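Local coordinates for decapping and exoribonuclease protein 1 (Kluyveromyces lactis, PDB 4GPS) that removes NAD caps and m7G caps from the 5' ends of RNAs and degrades RNA as a metal-dependent 5'-3' exoribonuclease, at residues L200-Q205 with Q386-L391; I273-Q278 with H379-L384. All coordinates share one frame; numbering follows the deposited sequence.

Contact 1 of 2, residues L200-Q205 with Q386-L391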
# COMPACT_ATOMS: atom_id res chain seq x y z
N LEU A 200 1.95 16.10 1.58
CA LEU A 200 1.22 15.47 2.67
C LEU A 200 1.30 16.34 3.91
O LEU A 200 2.01 17.34 3.92
CB LEU A 200 1.84 14.07 2.98
CG LEU A 200 1.72 12.91 1.98
CD1 LEU A 200 2.54 11.69 2.40
CD2 LEU A 200 0.28 12.55 1.88
N LEU A 201 0.58 15.94 4.96
CA LEU A 201 0.58 16.61 6.25
C LEU A 201 1.10 15.61 7.26
O LEU A 201 0.72 14.43 7.24
CB LEU A 201 -0.82 17.04 6.67
CG LEU A 201 -1.48 18.12 5.83
CD1 LEU A 201 -2.71 18.61 6.60
CD2 LEU A 201 -0.52 19.29 5.57
N MET A 202 1.97 16.07 8.14
CA MET A 202 2.54 15.19 9.14
C MET A 202 2.52 15.95 10.42
O MET A 202 3.10 17.04 10.52
CB MET A 202 3.96 14.77 8.73
CG MET A 202 3.93 13.90 7.49
SD MET A 202 5.45 13.09 6.97
CE MET A 202 6.00 12.54 8.43
N THR A 203 1.80 15.39 11.39
CA THR A 203 1.62 16.00 12.68
C THR A 203 2.44 15.36 13.79
O THR A 203 2.32 14.16 14.03
CB THR A 203 0.11 15.97 13.12
OG1 THR A 203 -0.69 16.70 12.18
CG2 THR A 203 -0.05 16.59 14.51
N VAL A 204 3.29 16.14 14.45
CA VAL A 204 4.07 15.62 15.56
C VAL A 204 3.16 15.75 16.77
O VAL A 204 2.94 16.86 17.27
CB VAL A 204 5.35 16.45 15.84
CG1 VAL A 204 6.01 15.97 17.13
CG2 VAL A 204 6.31 16.33 14.67
N GLN A 205 2.63 14.62 17.23
CA GLN A 205 1.72 14.65 18.38
C GLN A 205 2.48 14.93 19.68
O GLN A 205 3.70 14.83 19.75
CB GLN A 205 0.97 13.31 18.49
CG GLN A 205 0.44 12.80 17.16
CD GLN A 205 -0.27 11.45 17.27
OE1 GLN A 205 0.15 10.57 18.05
NE2 GLN A 205 -1.35 11.28 16.49
N GLN A 386 13.91 12.79 12.02
CA GLN A 386 14.87 13.72 12.63
C GLN A 386 14.45 15.18 12.45
O GLN A 386 14.47 15.97 13.40
CB GLN A 386 16.28 13.50 12.04
CG GLN A 386 17.01 12.28 12.61
CD GLN A 386 17.12 12.34 14.14
OE1 GLN A 386 17.96 13.06 14.69
NE2 GLN A 386 16.25 11.58 14.84
N ASN A 387 14.04 15.52 11.23
CA ASN A 387 13.65 16.87 10.94
C ASN A 387 12.28 17.30 11.47
O ASN A 387 12.12 18.46 11.90
CB ASN A 387 13.79 17.12 9.43
CG ASN A 387 15.25 17.31 9.03
OD1 ASN A 387 15.89 18.27 9.44
ND2 ASN A 387 15.77 16.40 8.23
N LEU A 388 11.28 16.42 11.46
CA LEU A 388 10.01 16.88 12.00
C LEU A 388 10.16 17.06 13.51
O LEU A 388 9.56 17.97 14.08
CB LEU A 388 8.85 15.92 11.69
CG LEU A 388 8.48 15.97 10.21
CD1 LEU A 388 7.67 14.78 9.83
CD2 LEU A 388 7.72 17.23 9.94
N LEU A 389 10.98 16.22 14.15
CA LEU A 389 11.16 16.36 15.59
C LEU A 389 11.95 17.63 15.90
O LEU A 389 11.60 18.37 16.81
CB LEU A 389 11.86 15.15 16.19
CG LEU A 389 11.04 13.87 16.16
CD1 LEU A 389 11.81 12.79 16.88
CD2 LEU A 389 9.67 14.10 16.80
N LEU A 390 13.01 17.87 15.13
CA LEU A 390 13.82 19.05 15.34
C LEU A 390 12.96 20.32 15.19
O LEU A 390 12.97 21.18 16.07
CB LEU A 390 14.97 19.07 14.34
CG LEU A 390 15.87 20.30 14.48
CD1 LEU A 390 16.38 20.32 15.91
CD2 LEU A 390 17.03 20.26 13.49
N LEU A 391 12.22 20.42 14.08
CA LEU A 391 11.38 21.59 13.84
C LEU A 391 10.27 21.80 14.85
O LEU A 391 9.95 22.93 15.17
CB LEU A 391 10.75 21.53 12.45
CG LEU A 391 11.63 21.76 11.23
CD1 LEU A 391 10.81 21.63 9.97
CD2 LEU A 391 12.27 23.13 11.31

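Contact 2 of 2, residues I273-Q278 with H379-L384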
# COMPACT_ATOMS: atom_id res chain seq x y z
N ILE A 273 12.72 3.92 14.48
CA ILE A 273 11.42 4.11 13.87
C ILE A 273 10.51 2.88 13.69
O ILE A 273 10.96 1.86 13.19
CB ILE A 273 11.65 4.74 12.45
CG1 ILE A 273 12.31 6.10 12.59
CG2 ILE A 273 10.34 4.80 11.66
CD1 ILE A 273 12.87 6.62 11.24
N ASP A 274 9.23 2.99 14.09
CA ASP A 274 8.24 1.92 13.89
C ASP A 274 7.14 2.55 13.05
O ASP A 274 7.04 3.76 12.98
CB ASP A 274 7.57 1.44 15.20
CG ASP A 274 8.44 0.51 16.01
OD1 ASP A 274 9.36 -0.09 15.43
OD2 ASP A 274 8.20 0.39 17.23
N LEU A 275 6.31 1.70 12.43
CA LEU A 275 5.19 2.15 11.64
C LEU A 275 3.91 1.46 12.12
O LEU A 275 3.91 0.25 12.37
CB LEU A 275 5.38 1.79 10.17
CG LEU A 275 6.40 2.49 9.29
CD1 LEU A 275 5.91 2.33 7.83
CD2 LEU A 275 6.55 3.96 9.66
N LEU A 276 2.82 2.22 12.28
CA LEU A 276 1.53 1.63 12.68
C LEU A 276 0.68 2.04 11.47
O LEU A 276 0.37 3.21 11.30
CB LEU A 276 1.00 2.26 13.96
CG LEU A 276 -0.36 1.72 14.36
CD1 LEU A 276 -0.26 0.29 14.84
CD2 LEU A 276 -0.90 2.57 15.48
N ILE A 277 0.31 1.06 10.67
CA ILE A 277 -0.39 1.26 9.42
C ILE A 277 -1.77 0.65 9.35
O ILE A 277 -2.01 -0.46 9.87
CB ILE A 277 0.47 0.61 8.28
CG1 ILE A 277 1.74 1.40 8.09
CG2 ILE A 277 -0.29 0.52 7.00
CD1 ILE A 277 2.79 0.61 7.29
N GLN A 278 -2.66 1.37 8.66
CA GLN A 278 -4.03 0.91 8.42
C GLN A 278 -4.19 0.53 6.93
O GLN A 278 -3.91 1.34 6.05
CB GLN A 278 -5.04 1.99 8.79
CG GLN A 278 -6.48 1.55 8.57
CD GLN A 278 -7.50 2.63 8.96
OE1 GLN A 278 -8.35 3.04 8.14
NE2 GLN A 278 -7.43 3.09 10.21
N HIS A 379 15.87 5.72 3.92
CA HIS A 379 16.39 7.09 3.93
C HIS A 379 15.43 8.21 4.34
O HIS A 379 15.67 8.83 5.38
CB HIS A 379 17.01 7.46 2.57
CG HIS A 379 17.66 8.82 2.56
ND1 HIS A 379 18.91 9.05 3.09
CD2 HIS A 379 17.22 10.02 2.11
CE1 HIS A 379 19.21 10.33 2.98
NE2 HIS A 379 18.20 10.94 2.38
N ILE A 380 14.38 8.49 3.55
CA ILE A 380 13.49 9.62 3.89
C ILE A 380 12.79 9.43 5.19
O ILE A 380 12.47 10.43 5.82
CB ILE A 380 12.31 9.95 2.89
CG1 ILE A 380 12.10 8.80 1.95
CG2 ILE A 380 12.48 11.34 2.27
CD1 ILE A 380 11.22 7.81 2.57
N PHE A 381 12.51 8.20 5.60
CA PHE A 381 11.85 8.13 6.89
C PHE A 381 12.75 8.60 8.02
O PHE A 381 12.27 9.24 8.94
CB PHE A 381 11.24 6.75 7.13
CG PHE A 381 9.84 6.64 6.60
CD1 PHE A 381 8.77 7.12 7.34
CD2 PHE A 381 9.59 6.11 5.34
CE1 PHE A 381 7.47 7.07 6.83
CE2 PHE A 381 8.32 6.05 4.83
CZ PHE A 381 7.25 6.53 5.57
N GLN A 382 14.05 8.34 7.92
CA GLN A 382 14.98 8.78 8.94
C GLN A 382 15.11 10.30 8.80
O GLN A 382 15.11 11.03 9.78
CB GLN A 382 16.34 8.10 8.75
CG GLN A 382 17.37 8.40 9.84
CD GLN A 382 16.90 7.97 11.23
OE1 GLN A 382 16.11 7.04 11.36
NE2 GLN A 382 17.39 8.65 12.27
N VAL A 383 15.20 10.77 7.57
CA VAL A 383 15.30 12.21 7.35
C VAL A 383 14.02 12.90 7.91
O VAL A 383 14.12 13.88 8.67
CB VAL A 383 15.53 12.50 5.84
CG1 VAL A 383 15.38 13.98 5.55
CG2 VAL A 383 16.92 12.00 5.43
N LEU A 384 12.84 12.38 7.56
CA LEU A 384 11.58 12.95 8.03
C LEU A 384 11.44 12.94 9.56
O LEU A 384 10.96 13.92 10.16
CB LEU A 384 10.38 12.20 7.43
CG LEU A 384 10.11 12.43 5.96
CD1 LEU A 384 9.16 11.38 5.43
CD2 LEU A 384 9.54 13.82 5.75

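Contact 1 of 2, residues L200-Q205 with Q386-L391
Met202 and Val204 meet Leu388 and Leu389 in a helix-on-sheet hydrophobic layer, where helix 370-393 lies over one face of strand 198-204. The short axes of 200-204 and 386-391 come within 9.2 Å of each other and cross at -57°, with the CA atoms of Val204 and Leu388 7.0 Å apart. Leu388 has the largest share of the contact, meeting both strand residues. Its branch end CD1 sits 3.9 Å from Met202 CB and 4.0 Å from Met202 SD, the two side chains meeting at about a right angle. Methionine's long, flexible, unbranched chain suits a buried place beside a leucine. The modelled spacing between the terminal methyls of this pair is too short to be trusted in detail. Both strand residues point toward the helix, as residues two apart on an extended strand commonly do, while Thr203 between them faces away and bonds through its hydroxyl to Thr399. This is how the RAI1-like PD-(D/E)XK nuclease domain covers this part of its beta structure: strand 198-204 is flanked by strands 210-213 and 399-404, and Leu388 also touches Phe400 of the latter. Val204 uses both of its branches. With CG1 anti to the backbone N (chi1 172°), CG2 is placed against Leu388, 3.7 Å from Leu388 O and 3.9 Å from Leu388 CB, the two side chains running past each other in opposite directions, whereas CG1 turns to Leu389 CD2 at 4.1 Å. A compact beta-branched residue is well matched to this double role, and Leu389, whose CB points off to one side, still brings CD2 to Val204, their side chains crossing almost perpendicularly.

Contact 2 of 2, residues I273-Q278 with H379-L384
Strand 273-278 and helix 379-384 run nearly perpendicular, their segment axes 102° apart and 10.3 Å from each other at closest approach, and they come nearest at Ile273 and Gln382, whose CA atoms are 7.7 Å apart. Contact is therefore made at the start of the strand, by Ile273 and Leu275, which both point toward the helix. Ile273 carries its long branch extended (chi2 167°), which pushes CD1 forward to the helix surface. There the methyl lies 3.5 Å from Phe381 O, 4.4 Å from Phe381 CB and 3.3 Å from Gln382 OE1. Isoleucine fits here because its CG1-CD1 branch is long enough to reach the helix. Leu275, two residues on, offers CD2 to Phe381 CE1 at 4.3 Å, approaching the ring obliquely. The large flat ring of Phe381 bridges much of the distance between the two backbones, and it also makes an edge-to-face stack with Phe178 of the neighbouring strand 176-181, a residue that Ile273 and Leu275 touch as well. Gln382 begins off to the side of the contact but bends at chi2 (59°), which brings its amide back toward the strand. Its NE2 is hydrogen-bonded to Glu272 OE1, just before the strand, which probably helps to hold the amide with OE1 turned toward the Ile273 methyl. The chemistry thus implies a join that is apolar at Leu275 and Phe381, while the Ile273 methyl rests against two oxygens by van der Waals contact, with a directional bond at its border, where Gln382 is tied to the strand's entry by Glu272.

The two contacts share helix 370-393, whose successive portions 379-384 and 386-391 lie across different strands of the same mixed beta structure, with centres 11 Å apart. Along the chain the order is 200-205, 273-278, 379-384, 386-391, so contact 2 is nested inside the loop closed by contact 1. Between the two strands run 210-213 and 176-181, and Phe178 of 176-181, a partner in contact 2, also touches Met202 of contact 1. One late helix thus covers strands from two earlier parts of the nuclease domain. Neither contact reaches the metal-binding or substrate-binding residues, although strand 273-285 continues to metal-binding Asp282.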